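Local atomic coordinates of hypothetical protein NMB0488 (Neisseria meningitidis, PDB entry 2GKP), a protein that is of unknown function but probably acts as an immunity protein that neutralises the toxin of a contact-dependent growth inhibition system. Residues Asp11-Tyr16 with Asp115-Asn120; Ile25-Gly30 with Leu59-Asn64. All coordinates share one frame; numbering follows the deposited sequence.

Both contacts build on the same antiparallel sheet, whose strands 11-18 and 23-30 lie side by side, so that backbone bonds such as the one from Gly15 to Gln26 tie one contact to the other. Contact 1 is strand on strand: it is partly buried, gripped by a ladder of main-chain bonds, and has two faces, one with paired tryptophans and charged or polar groups, the other mainly apolar, with Ala14, Ile116, Leu118 and the ring of Tyr12. Contact 2 is smaller and buried, a helix end laid on the sheet, where an alanine methyl, an isoleucine branch and a single threonine hydroxyl take the place of the ladder. Helix 51-63 serves both.

Contact 1: Asp11-Tyr16 with Asp115-Asn120; sequences DYWAGY and DIWLHN. With EDO (1,2-ethanediol), chain C.
Two neighbouring antiparallel strands meet here, and Trp13 and Trp117, a non-hydrogen-bonded pair, lay their indoles over one another on one face of the sheet. The five-membered rings form an offset stack, centroids 4.4 Å apart and planes at 17°. The indoles leave their strands on different first torsions, Trp117 with CG anti to the backbone N (chi1 171°) and Trp13 with CG beside its own N, and they overlap only in part; Trp117 CB lies over the Trp13 six-membered ring, 3.6 Å from its centroid, as a CH-pi contact. Tryptophan suits both places: Trp13 offers a broad face to its partner and also stacks with Tyr34, while Trp117 adds an N-H at its ring edge. Trp117 NE1 uses that N-H on Asp11 OD1 at 2.8 Å, with the oxygen in the indole plane but the nitrogen 35° out of the carboxylate plane, on its anti side.

In the seven-strand antiparallel sheet of this CDI immunity family member, strand 11-18 runs between 23-30 and 112-119. Paired main-chain bonds join Tyr12 to Leu118 (Leu118 N to Tyr12 O, 2.8 Å) and Ala14 to Ile116 (Ala14 N to Ile116 O, 2.9 Å). Their side chains take the other face, where Ile116 CD1 reaches Tyr16 CB at 3.9 Å and Leu62 of helix 51-63 packs on both Ala14 and Ile116; the small methyl of Ala14 probably leaves room for the helix.

Contact 2: Ile25-Gly30 with Leu59-Asn64; sequences IQTWSG and LQALAN
Thr27 turns its side chain from strand 23-30 toward the last turn of helix 51-63, and its two branches do different work. The hydroxyl lies beside the backbone N (chi1 -66°), which carries OG1 to the carbonyl of Ala61: OG1 donates to Ala61 O at 2.7 Å. It approaches well off the line of the C=O bond, with a C=O...donor angle of 112°, and somewhat tilted from the carbonyl plane. That carbonyl also receives a weak bond from Asn64 N, so the threonine adds a second donor where the helix is ending. The methyl, CG2, meets the backbone of Asn64, 3.5 Å from its C atom. Threonine fits here: its beta-branching favours a strand, and it alone of the beta-branched residues has one polar and one apolar branch.

Ala61 points its methyl at the strand, and CB touches Ile25 CG2 at 3.8 Å; so small a side chain is consistent with the close approach of the backbones, Thr27 CA and Ala61 CA being 4.6 Å apart. On the more exposed side, a water donates to Thr27 OG1 (2.8 Å) and accepts from Asn64 ND2 (2.9 Å), bridging the hydroxyl to an amide that suits the exposed end of the helix.

The axis of 59-63 makes 22° with that of strand segment 25-30, nearly along it. Ile25 reaches further back on the same helix to Leu54, Thr57 and Val58, while Tyr40 of strand 34-45 flanks Thr27 and Asn64, and Ala14 of strand 11-18 touches Ala61, so that the helix end rests across three consecutive strands of the sheet.

Contact 1: Asp11-Tyr16 with Asp115-Asn120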
ATOM      1  N   ASP A  11      -8.701   1.260 -12.449  1.00 18.45           N
ATOM      2  CA  ASP A  11      -7.658   1.662 -11.510  1.00 16.39           C
ATOM      3  C   ASP A  11      -7.399   0.588 -10.475  1.00 15.79           C
ATOM      4  O   ASP A  11      -8.338   0.048  -9.918  1.00 15.38           O
ATOM      5  CB  ASP A  11      -8.092   2.944 -10.788  1.00 18.48           C
ATOM      6  CG  ASP A  11      -8.300   4.087 -11.752  1.00 19.94           C
ATOM      7  OD1 ASP A  11      -7.303   4.519 -12.378  1.00 19.82           O
ATOM      8  OD2 ASP A  11      -9.473   4.518 -11.885  1.00 23.21           O
ATOM      9  N   TYR A  12      -6.118   0.324 -10.206  1.00 13.30           N
ATOM     10  CA  TYR A  12      -5.742  -0.583  -9.136  1.00 12.53           C
ATOM     11  C   TYR A  12      -4.782   0.152  -8.232  1.00 11.65           C
ATOM     12  O   TYR A  12      -3.863   0.817  -8.713  1.00 12.40           O
ATOM     13  CB  TYR A  12      -5.071  -1.848  -9.708  1.00 12.45           C
ATOM     14  CG  TYR A  12      -5.917  -2.579 -10.727  1.00 12.74           C
ATOM     15  CD1 TYR A  12      -6.691  -3.656 -10.339  1.00 13.61           C
ATOM     16  CD2 TYR A  12      -5.985  -2.147 -12.048  1.00 13.98           C
ATOM     17  CE1 TYR A  12      -7.513  -4.339 -11.268  1.00 15.74           C
ATOM     18  CE2 TYR A  12      -6.790  -2.813 -12.977  1.00 16.10           C
ATOM     19  CZ  TYR A  12      -7.538  -3.899 -12.564  1.00 14.73           C
ATOM     20  OH  TYR A  12      -8.338  -4.576 -13.465  1.00 18.18           O
ATOM     21  N   TRP A  13      -4.975  -0.021  -6.923  1.00 12.11           N
ATOM     22  CA  TRP A  13      -4.142   0.652  -5.958  1.00 11.05           C
ATOM     23  C   TRP A  13      -3.604  -0.290  -4.883  1.00 11.45           C
ATOM     24  O   TRP A  13      -4.261  -1.285  -4.512  1.00 12.15           O
ATOM     25  CB  TRP A  13      -4.939   1.763  -5.270  1.00 12.13           C
ATOM     26  CG  TRP A  13      -5.180   2.989  -6.080  1.00 12.20           C
ATOM     27  CD1 TRP A  13      -6.156   3.181  -7.022  1.00 13.60           C
ATOM     28  CD2 TRP A  13      -4.500   4.246  -5.947  1.00 13.28           C
ATOM     29  NE1 TRP A  13      -6.111   4.480  -7.488  1.00 14.43           N
ATOM     30  CE2 TRP A  13      -5.083   5.142  -6.869  1.00 13.54           C
ATOM     31  CE3 TRP A  13      -3.416   4.688  -5.166  1.00 14.25           C
ATOM     32  CZ2 TRP A  13      -4.653   6.468  -6.994  1.00 15.23           C
ATOM     33  CZ3 TRP A  13      -2.991   6.007  -5.303  1.00 16.18           C
ATOM     34  CH2 TRP A  13      -3.619   6.888  -6.200  1.00 15.75           C
ATOM     35  N   ALA A  14      -2.423   0.070  -4.350  1.00 11.35           N
ATOM     36  CA  ALA A  14      -1.804  -0.695  -3.276  1.00 11.05           C
ATOM     37  C   ALA A  14      -0.869   0.188  -2.508  1.00 10.45           C
ATOM     38  O   ALA A  14      -0.528   1.276  -2.940  1.00 11.63           O
ATOM     39  CB  ALA A  14      -1.023  -1.950  -3.812  1.00 11.66           C
ATOM     40  N   GLY A  15      -0.464  -0.289  -1.332  1.00 11.49           N
ATOM     41  CA  GLY A  15       0.480   0.447  -0.513  1.00 11.99           C
ATOM     42  C   GLY A  15       1.666  -0.417  -0.096  1.00 11.20           C
ATOM     43  O   GLY A  15       1.553  -1.647  -0.006  1.00 11.28           O
ATOM     44  N   TYR A  16       2.769   0.259   0.190  1.00 11.14           N
ATOM     45  CA  TYR A  16       4.032  -0.390   0.546  0.50 12.77           C
ATOM     46  C   TYR A  16       4.606   0.445   1.669  1.00 12.18           C
ATOM     47  O   TYR A  16       5.106   1.560   1.444  1.00 13.78           O
ATOM     48  CB  TYR A  16       4.971  -0.445  -0.685  0.50 13.43           C
ATOM     49  CG  TYR A  16       6.411  -0.850  -0.429  0.50 14.01           C
ATOM     50  CD1 TYR A  16       6.729  -2.054   0.187  0.50 15.29           C
ATOM     51  CD2 TYR A  16       7.460  -0.052  -0.872  0.50 11.30           C
ATOM     52  CE1 TYR A  16       8.075  -2.433   0.385  0.50 16.69           C
ATOM     53  CE2 TYR A  16       8.806  -0.413  -0.662  0.50 14.04           C
ATOM     54  CZ  TYR A  16       9.096  -1.599  -0.031  0.50 15.38           C
ATOM     55  OH  TYR A  16      10.416  -1.967   0.156  0.50 17.23           O
ATOM     56  N   ASP A 115       2.795   4.714  -2.099  1.00 11.56           N
ATOM     57  CA  ASP A 115       1.519   4.340  -2.735  0.50 11.63           C
ATOM     58  C   ASP A 115       1.778   3.873  -4.158  1.00 11.70           C
ATOM     59  O   ASP A 115       2.668   4.397  -4.797  1.00 12.27           O
ATOM     60  CB  ASP A 115       0.537   5.534  -2.803  0.50 12.17           C
ATOM     61  CG  ASP A 115       0.031   5.986  -1.439  0.50 13.61           C
ATOM     62  OD1 ASP A 115       0.278   5.323  -0.405  0.50 14.59           O
ATOM     63  OD2 ASP A 115      -0.668   7.027  -1.422  0.50 15.44           O
ATOM     64  N   ILE A 116       0.987   2.931  -4.643  1.00 10.97           N
ATOM     65  CA  ILE A 116       1.163   2.475  -6.047  1.00 11.77           C
ATOM     66  C   ILE A 116      -0.190   2.528  -6.709  1.00 10.76           C
ATOM     67  O   ILE A 116      -1.192   2.002  -6.174  1.00 11.42           O
ATOM     68  CB  ILE A 116       1.708   1.006  -6.132  1.00 10.95           C
ATOM     69  CG1 ILE A 116       3.037   0.891  -5.373  1.00 12.32           C
ATOM     70  CG2 ILE A 116       1.919   0.616  -7.582  1.00 13.00           C
ATOM     71  CD1 ILE A 116       2.882   0.352  -3.931  1.00 12.49           C
ATOM     72  N   TRP A 117      -0.206   3.202  -7.879  1.00 12.20           N
ATOM     73  CA  TRP A 117      -1.411   3.316  -8.701  1.00 11.88           C
ATOM     74  C   TRP A 117      -1.135   2.741 -10.094  1.00 11.18           C
ATOM     75  O   TRP A 117      -0.205   3.178 -10.744  1.00 11.24           O
ATOM     76  CB  TRP A 117      -1.837   4.778  -8.796  1.00 13.51           C
ATOM     77  CG  TRP A 117      -2.939   5.023  -9.809  1.00 13.90           C
ATOM     78  CD1 TRP A 117      -4.066   4.271 -10.031  1.00 14.77           C
ATOM     79  CD2 TRP A 117      -2.998   6.116 -10.728  1.00 16.01           C
ATOM     80  NE1 TRP A 117      -4.838   4.851 -11.019  1.00 14.67           N
ATOM     81  CE2 TRP A 117      -4.193   5.972 -11.472  1.00 15.63           C
ATOM     82  CE3 TRP A 117      -2.152   7.208 -10.995  1.00 17.82           C
ATOM     83  CZ2 TRP A 117      -4.578   6.888 -12.452  1.00 18.27           C
ATOM     84  CZ3 TRP A 117      -2.517   8.100 -12.007  1.00 16.94           C
ATOM     85  CH2 TRP A 117      -3.738   7.945 -12.707  1.00 17.13           C
ATOM     86  N   LEU A 118      -1.902   1.715 -10.478  1.00 11.41           N
ATOM     87  CA  LEU A 118      -1.819   1.145 -11.827  1.00 12.88           C
ATOM     88  C   LEU A 118      -3.046   1.527 -12.643  1.00 13.69           C
ATOM     89  O   LEU A 118      -4.162   1.347 -12.201  1.00 13.39           O
ATOM     90  CB  LEU A 118      -1.785  -0.375 -11.713  1.00 12.71           C
ATOM     91  CG  LEU A 118      -1.821  -1.181 -13.035  1.00 11.62           C
ATOM     92  CD1 LEU A 118      -0.615  -0.862 -13.895  1.00 12.43           C
ATOM     93  CD2 LEU A 118      -1.851  -2.664 -12.695  1.00 13.81           C
ATOM     94  N   HIS A 119      -2.810   2.000 -13.857  1.00 14.99           N
ATOM     95  CA  HIS A 119      -3.901   2.391 -14.749  1.00 16.89           C
ATOM     96  C   HIS A 119      -3.387   2.291 -16.173  1.00 16.75           C
ATOM     97  O   HIS A 119      -2.360   2.892 -16.498  1.00 16.65           O
ATOM     98  CB  HIS A 119      -4.342   3.830 -14.456  1.00 17.97           C
ATOM     99  CG  HIS A 119      -5.471   4.294 -15.320  1.00 21.44           C
ATOM    100  ND1 HIS A 119      -5.284   5.048 -16.456  1.00 24.93           N
ATOM    101  CD2 HIS A 119      -6.801   4.073 -15.223  1.00 24.05           C
ATOM    102  CE1 HIS A 119      -6.461   5.303 -17.005  1.00 24.87           C
ATOM    103  NE2 HIS A 119      -7.397   4.711 -16.287  1.00 27.59           N
ATOM    104  N   ASN A 120      -4.068   1.486 -16.997  1.00 17.89           N
ATOM    105  CA  ASN A 120      -3.667   1.261 -18.388  1.00 19.08           C
ATOM    106  C   ASN A 120      -2.177   0.986 -18.537  1.00 17.62           C
ATOM    107  O   ASN A 120      -1.474   1.552 -19.393  1.00 18.57           O
ATOM    108  CB  ASN A 120      -4.104   2.441 -19.263  1.00 20.24           C
ATOM    109  CG  ASN A 120      -5.621   2.556 -19.370  1.00 23.62           C
ATOM    110  OD1 ASN A 120      -6.360   1.621 -19.052  1.00 29.67           O
ATOM    111  ND2 ASN A 120      -6.096   3.728 -19.799  1.00 27.77           N
TER
HETATM  112  C1  EDO C 402       2.706   7.800  -0.596  1.00 27.26           C
HETATM  113  O1  EDO C 402       2.379   8.901  -1.462  1.00 28.06           O
HETATM  114  C2  EDO C 402       1.872   7.916   0.685  1.00 30.63           C
HETATM  115  O2  EDO C 402       1.520   6.672   1.303  1.00 29.37           O

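Contact 2: Ile25-Gly30 with Leu59-Asn64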
ATOM      1  N   ILE A  25       2.964  -4.884   2.707  1.00 11.43           N
ATOM      2  CA  ILE A  25       2.363  -4.609   1.406  1.00 12.15           C
ATOM      3  C   ILE A  25       0.860  -4.830   1.546  1.00 12.02           C
ATOM      4  O   ILE A  25       0.401  -5.828   2.124  1.00 13.22           O
ATOM      5  CB  ILE A  25       2.915  -5.552   0.328  1.00 12.73           C
ATOM      6  CG1 ILE A  25       4.418  -5.387   0.145  1.00 16.38           C
ATOM      7  CG2 ILE A  25       2.166  -5.339  -0.977  1.00 15.03           C
ATOM      8  CD1 ILE A  25       4.883  -4.070   0.163  1.00 21.92           C
ATOM      9  N   GLN A  26       0.085  -3.885   1.032  1.00 11.85           N
ATOM     10  CA  GLN A  26      -1.340  -3.909   1.276  1.00 12.39           C
ATOM     11  C   GLN A  26      -2.142  -3.572   0.021  1.00 11.73           C
ATOM     12  O   GLN A  26      -1.902  -2.542  -0.601  1.00 12.70           O
ATOM     13  CB  GLN A  26      -1.624  -2.835   2.361  1.00 13.35           C
ATOM     14  CG  GLN A  26      -3.068  -2.622   2.767  1.00 15.36           C
ATOM     15  CD  GLN A  26      -3.607  -3.846   3.458  1.00 16.82           C
ATOM     16  OE1 GLN A  26      -3.031  -4.322   4.448  1.00 16.69           O
ATOM     17  NE2 GLN A  26      -4.708  -4.351   2.956  1.00 16.41           N
ATOM     18  N   THR A  27      -3.175  -4.361  -0.277  1.00 12.52           N
ATOM     19  CA  THR A  27      -4.166  -3.966  -1.294  1.00 11.90           C
ATOM     20  C   THR A  27      -4.990  -2.763  -0.820  1.00 12.60           C
ATOM     21  O   THR A  27      -5.381  -2.711   0.343  1.00 12.38           O
ATOM     22  CB  THR A  27      -5.151  -5.135  -1.524  1.00 12.24           C
ATOM     23  OG1 THR A  27      -4.418  -6.205  -2.115  1.00 12.91           O
ATOM     24  CG2 THR A  27      -6.295  -4.743  -2.486  1.00 14.90           C
ATOM     25  N   TRP A  28      -5.229  -1.807  -1.729  1.00 12.99           N
ATOM     26  CA  TRP A  28      -6.160  -0.697  -1.483  1.00 12.94           C
ATOM     27  C   TRP A  28      -7.378  -0.875  -2.394  1.00 12.53           C
ATOM     28  O   TRP A  28      -7.282  -1.487  -3.476  1.00 12.40           O
ATOM     29  CB  TRP A  28      -5.457   0.613  -1.848  1.00 12.97           C
ATOM     30  CG  TRP A  28      -4.438   1.108  -0.877  1.00 11.94           C
ATOM     31  CD1 TRP A  28      -3.650   0.356  -0.020  1.00 12.72           C
ATOM     32  CD2 TRP A  28      -4.028   2.454  -0.712  1.00 13.00           C
ATOM     33  NE1 TRP A  28      -2.806   1.184   0.700  1.00 13.02           N
ATOM     34  CE2 TRP A  28      -3.012   2.469   0.289  1.00 12.60           C
ATOM     35  CE3 TRP A  28      -4.442   3.667  -1.281  1.00 13.97           C
ATOM     36  CZ2 TRP A  28      -2.419   3.649   0.725  1.00 14.55           C
ATOM     37  CZ3 TRP A  28      -3.823   4.845  -0.855  1.00 17.17           C
ATOM     38  CH2 TRP A  28      -2.828   4.818   0.141  1.00 16.89           C
ATOM     39  N   SER A  29      -8.522  -0.324  -1.972  1.00 12.49           N
ATOM     40  CA  SER A  29      -9.742  -0.391  -2.766  1.00 13.03           C
ATOM     41  C   SER A  29     -10.487   0.921  -2.607  1.00 13.82           C
ATOM     42  O   SER A  29     -10.080   1.795  -1.820  1.00 12.86           O
ATOM     43  CB  SER A  29     -10.632  -1.549  -2.275  1.00 14.48           C
ATOM     44  OG  SER A  29      -9.971  -2.801  -2.486  1.00 14.06           O
ATOM     45  N   GLY A  30     -11.607   1.047  -3.333  1.00 13.21           N
ATOM     46  CA  GLY A  30     -12.381   2.276  -3.214  1.00 13.89           C
ATOM     47  C   GLY A  30     -13.163   2.568  -4.461  1.00 13.67           C
ATOM     48  O   GLY A  30     -13.400   1.679  -5.291  1.00 14.17           O
ATOM     49  N   LEU A  59       2.450  -6.657  -7.206  1.00 13.47           N
ATOM     50  CA  LEU A  59       1.499  -7.005  -8.309  1.00 13.51           C
ATOM     51  C   LEU A  59       0.294  -7.822  -7.813  1.00 14.02           C
ATOM     52  O   LEU A  59      -0.864  -7.590  -8.250  1.00 13.79           O
ATOM     53  CB  LEU A  59       2.205  -7.728  -9.462  1.00 13.77           C
ATOM     54  CG  LEU A  59       3.161  -6.849 -10.255  1.00 14.10           C
ATOM     55  CD1 LEU A  59       4.094  -7.732 -11.099  1.00 15.78           C
ATOM     56  CD2 LEU A  59       2.406  -5.861 -11.161  1.00 15.79           C
ATOM     57  N   GLN A  60       0.523  -8.770  -6.887  1.00 14.83           N
ATOM     58  CA  GLN A  60      -0.578  -9.553  -6.332  0.50 14.93           C
ATOM     59  C   GLN A  60      -1.529  -8.633  -5.554  1.00 14.68           C
ATOM     60  O   GLN A  60      -2.747  -8.760  -5.582  1.00 16.38           O
ATOM     61  CB  GLN A  60      -0.026 -10.667  -5.425  0.50 15.59           C
ATOM     62  CG  GLN A  60       0.707 -11.771  -6.220  0.50 17.12           C
ATOM     63  CD  GLN A  60       1.534 -12.760  -5.384  0.50 19.78           C
ATOM     64  OE1 GLN A  60       1.901 -12.518  -4.218  0.50 22.39           O
ATOM     65  NE2 GLN A  60       1.826 -13.907  -6.003  0.50 19.10           N
ATOM     66  N   ALA A  61      -0.954  -7.717  -4.789  1.00 14.16           N
ATOM     67  CA  ALA A  61      -1.790  -6.784  -4.027  1.00 13.55           C
ATOM     68  C   ALA A  61      -2.636  -5.900  -4.936  1.00 13.73           C
ATOM     69  O   ALA A  61      -3.832  -5.693  -4.680  1.00 14.19           O
ATOM     70  CB  ALA A  61      -0.927  -5.917  -3.086  1.00 13.58           C
ATOM     71  N   LEU A  62      -2.036  -5.405  -6.013  1.00 13.54           N
ATOM     72  CA  LEU A  62      -2.775  -4.602  -6.974  1.00 13.19           C
ATOM     73  C   LEU A  62      -3.887  -5.409  -7.626  1.00 13.78           C
ATOM     74  O   LEU A  62      -4.972  -4.873  -7.827  1.00 13.78           O
ATOM     75  CB  LEU A  62      -1.838  -4.063  -8.045  1.00 12.44           C
ATOM     76  CG  LEU A  62      -0.857  -2.938  -7.668  1.00 12.28           C
ATOM     77  CD1 LEU A  62       0.279  -2.819  -8.654  1.00 13.06           C
ATOM     78  CD2 LEU A  62      -1.599  -1.632  -7.578  1.00 11.90           C
ATOM     79  N   ALA A  63      -3.629  -6.674  -7.940  1.00 13.68           N
ATOM     80  CA  ALA A  63      -4.644  -7.489  -8.637  1.00 14.46           C
ATOM     81  C   ALA A  63      -5.901  -7.645  -7.807  1.00 15.23           C
ATOM     82  O   ALA A  63      -7.007  -7.852  -8.357  1.00 16.48           O
ATOM     83  CB  ALA A  63      -4.080  -8.823  -9.017  1.00 16.16           C
ATOM     84  N   ASN A  64      -5.747  -7.576  -6.490  1.00 15.34           N
ATOM     85  CA  ASN A  64      -6.895  -7.690  -5.599  1.00 14.68           C
ATOM     86  C   ASN A  64      -7.615  -6.364  -5.308  1.00 14.99           C
ATOM     87  O   ASN A  64      -8.627  -6.349  -4.619  1.00 14.81           O
ATOM     88  CB  ASN A  64      -6.492  -8.320  -4.259  1.00 14.87           C
ATOM     89  CG  ASN A  64      -6.265  -9.794  -4.363  1.00 16.58           C
ATOM     90  OD1 ASN A  64      -6.892 -10.455  -5.181  1.00 19.22           O
ATOM     91  ND2 ASN A  64      -5.391 -10.329  -3.530  1.00 17.09           N
TER
HETATM   92  O   HOH W   1      -3.902  -8.878  -1.507  1.00 20.30           O